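Local coordinates for PrgZ (Enterococcus faecalis, PDB 4FAJ), which is a zinc-binding, membrane-anchored extracellular receptor that binds peptide pheromone and probably serves peptide uptake, at residues 331-335 against 336-340. Sequence-based numbering, arbitrary orientation.
Sequences KLLQN and KNVRK
V338 lays its isopropyl group over the L332 carbonyl of the short turn 331-334: its CB lies 3.3 Å from L332 O, while its two methyls diverge, CG2 meeting L332 CD2 at 4.0 Å and CG1 facing L333 CD2 at 4.3 Å. The L332 and V338 side chains cross at about a right angle. N335, between the turn and helix 336-345, is the N-cap. Its chi1 of -174° sets CG opposite the backbone N and swings the amide over the first helical turn, where N335 OD1 accepts from V338 N at 3.2 Å, on a lone pair in the amide plane. The ND2 of N335 and that of N337 both bond to E404, just past helix 391-402. N335 O meanwhile starts the helical bonding by accepting from R339 N at 3.3 Å. R339 bends at chi3 (-58°) and brings its guanidinium back to the turn. R339 NH1 gives a nearly straight bond to L333 O (2.9 Å, 164°), which lies in the guanidinium plane, and a weak one to Q334 O. One water accepts from NH2 and donates weakly to Q334 O; NH2 also bonds to D524 O, and NE weakly to M525 O. The arginine thus spends its N-H groups largely on main-chain carbonyls, so its positive charge probably stabilises the carbonyl-rich end of the turn while N335 caps the amide end of the helix that follows.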
ATOM      1  N   LYS A 331      17.373 -22.654   2.904  1.00 30.78           N
ATOM      2  CA  LYS A 331      18.710 -22.832   2.361  1.00 30.41           C
ATOM      3  C   LYS A 331      18.788 -22.477   0.882  1.00 29.07           C
ATOM      4  O   LYS A 331      19.797 -21.935   0.434  1.00 28.97           O
ATOM      5  CB  LYS A 331      19.185 -24.270   2.592  1.00 31.51           C
ATOM      6  CG  LYS A 331      19.168 -24.698   4.060  1.00 33.01           C
ATOM      7  CD  LYS A 331      19.840 -23.656   4.955  1.00 35.19           C
ATOM      8  CE  LYS A 331      20.359 -24.262   6.246  1.00 36.56           C
ATOM      9  NZ  LYS A 331      21.246 -23.290   6.950  1.00 37.44           N
ATOM     10  N   LEU A 332      17.726 -22.775   0.130  1.00 27.03           N
ATOM     11  CA  LEU A 332      17.667 -22.408  -1.280  1.00 25.87           C
ATOM     12  C   LEU A 332      17.693 -20.883  -1.479  1.00 24.09           C
ATOM     13  O   LEU A 332      18.501 -20.373  -2.251  1.00 23.73           O
ATOM     14  CB  LEU A 332      16.423 -22.998  -1.952  1.00 25.76           C
ATOM     15  CG  LEU A 332      16.476 -24.458  -2.411  1.00 26.27           C
ATOM     16  CD1 LEU A 332      15.096 -24.908  -2.871  1.00 26.46           C
ATOM     17  CD2 LEU A 332      17.484 -24.647  -3.536  1.00 26.70           C
ATOM     18  N   LEU A 333      16.823 -20.155  -0.783  1.00 22.81           N
ATOM     19  CA  LEU A 333      16.670 -18.708  -1.039  1.00 21.72           C
ATOM     20  C   LEU A 333      17.794 -17.871  -0.438  1.00 21.76           C
ATOM     21  O   LEU A 333      17.954 -16.704  -0.779  1.00 20.40           O
ATOM     22  CB  LEU A 333      15.302 -18.209  -0.560  1.00 21.02           C
ATOM     23  CG  LEU A 333      14.127 -18.787  -1.358  1.00 20.54           C
ATOM     24  CD1 LEU A 333      12.809 -18.277  -0.830  1.00 19.51           C
ATOM     25  CD2 LEU A 333      14.276 -18.477  -2.859  1.00 18.57           C
ATOM     26  N   GLN A 334      18.571 -18.486   0.449  1.00 22.03           N
ATOM     27  CA  GLN A 334      19.816 -17.911   0.958  1.00 22.89           C
ATOM     28  C   GLN A 334      20.913 -17.883  -0.129  1.00 22.22           C
ATOM     29  O   GLN A 334      21.827 -17.064  -0.075  1.00 22.31           O
ATOM     30  CB  GLN A 334      20.243 -18.719   2.202  1.00 24.02           C
ATOM     31  CG  GLN A 334      21.701 -18.695   2.619  1.00 27.12           C
ATOM     32  CD  GLN A 334      21.906 -19.484   3.912  1.00 30.91           C
ATOM     33  OE1 GLN A 334      21.456 -19.061   4.980  1.00 34.10           O
ATOM     34  NE2 GLN A 334      22.562 -20.638   3.817  1.00 31.10           N
ATOM     35  N   ASN A 335      20.800 -18.760  -1.125  1.00 21.26           N
ATOM     36  CA  ASN A 335      21.776 -18.827  -2.215  1.00 20.58           C
ATOM     37  C   ASN A 335      21.475 -17.784  -3.308  1.00 19.46           C
ATOM     38  O   ASN A 335      20.406 -17.801  -3.926  1.00 18.50           O
ATOM     39  CB  ASN A 335      21.819 -20.260  -2.768  1.00 21.02           C
ATOM     40  CG  ASN A 335      22.911 -20.475  -3.801  1.00 21.00           C
ATOM     41  OD1 ASN A 335      22.780 -20.048  -4.937  1.00 20.45           O
ATOM     42  ND2 ASN A 335      23.980 -21.175  -3.416  1.00 21.10           N
ATOM     43  N   LYS A 336      22.430 -16.890  -3.555  1.00 18.93           N
ATOM     44  CA  LYS A 336      22.225 -15.795  -4.518  1.00 18.98           C
ATOM     45  C   LYS A 336      21.937 -16.304  -5.936  1.00 18.38           C
ATOM     46  O   LYS A 336      21.121 -15.726  -6.638  1.00 17.70           O
ATOM     47  CB  LYS A 336      23.431 -14.841  -4.534  1.00 19.58           C
ATOM     48  CG  LYS A 336      23.142 -13.510  -5.224  1.00 21.55           C
ATOM     49  CD  LYS A 336      24.338 -12.547  -5.180  1.00 24.64           C
ATOM     50  CE  LYS A 336      24.463 -11.889  -3.809  1.00 26.42           C
ATOM     51  NZ  LYS A 336      25.533 -10.860  -3.751  1.00 28.60           N
ATOM     52  N   ASN A 337      22.596 -17.384  -6.354  1.00 18.42           N
ATOM     53  CA  ASN A 337      22.335 -17.957  -7.687  1.00 17.85           C
ATOM     54  C   ASN A 337      20.906 -18.494  -7.873  1.00 16.91           C
ATOM     55  O   ASN A 337      20.333 -18.390  -8.961  1.00 15.67           O
ATOM     56  CB  ASN A 337      23.371 -19.030  -8.042  1.00 18.28           C
ATOM     57  CG  ASN A 337      24.776 -18.457  -8.229  1.00 19.37           C
ATOM     58  OD1 ASN A 337      24.966 -17.441  -8.900  1.00 20.85           O
ATOM     59  ND2 ASN A 337      25.761 -19.109  -7.633  1.00 21.94           N
ATOM     60  N   VAL A 338      20.335 -19.069  -6.815  1.00 16.53           N
ATOM     61  CA  VAL A 338      18.948 -19.512  -6.851  1.00 15.26           C
ATOM     62  C   VAL A 338      18.052 -18.297  -7.098  1.00 15.03           C
ATOM     63  O   VAL A 338      17.198 -18.328  -7.987  1.00 14.45           O
ATOM     64  CB  VAL A 338      18.526 -20.228  -5.538  1.00 15.59           C
ATOM     65  CG1 VAL A 338      17.014 -20.465  -5.513  1.00 16.14           C
ATOM     66  CG2 VAL A 338      19.289 -21.538  -5.377  1.00 15.16           C
ATOM     67  N   ARG A 339      18.271 -17.224  -6.339  1.00 14.28           N
ATOM     68  CA  ARG A 339      17.445 -16.015  -6.471  1.00 14.37           C
ATOM     69  C   ARG A 339      17.533 -15.432  -7.890  1.00 14.42           C
ATOM     70  O   ARG A 339      16.524 -15.079  -8.486  1.00 13.28           O
ATOM     71  CB  ARG A 339      17.837 -14.968  -5.422  1.00 14.35           C
ATOM     72  CG  ARG A 339      17.618 -15.422  -3.971  1.00 14.22           C
ATOM     73  CD  ARG A 339      17.617 -14.259  -2.999  1.00 15.30           C
ATOM     74  NE  ARG A 339      18.865 -13.495  -3.062  1.00 15.86           N
ATOM     75  CZ  ARG A 339      19.961 -13.762  -2.351  1.00 17.23           C
ATOM     76  NH1 ARG A 339      19.999 -14.790  -1.501  1.00 18.37           N
ATOM     77  NH2 ARG A 339      21.037 -13.007  -2.498  1.00 17.00           N
ATOM     78  N   LYS A 340      18.740 -15.383  -8.443  1.00 15.31           N
ATOM     79  CA  LYS A 340      18.930 -14.883  -9.803  1.00 15.88           C
ATOM     80  C   LYS A 340      18.290 -15.798 -10.836  1.00 16.09           C
ATOM     81  O   LYS A 340      17.730 -15.317 -11.820  1.00 15.23           O
ATOM     82  CB  LYS A 340      20.422 -14.688 -10.098  1.00 16.67           C
ATOM     83  CG  LYS A 340      21.026 -13.567  -9.286  1.00 18.05           C
ATOM     84  CD  LYS A 340      22.523 -13.420  -9.560  1.00 20.82           C
ATOM     85  CE  LYS A 340      23.088 -12.197  -8.853  1.00 21.92           C
ATOM     86  NZ  LYS A 340      24.577 -12.146  -8.970  1.00 24.32           N
TER
HETATM   87  O   HOH W   1      23.098 -13.915  -0.638  1.00 26.55           O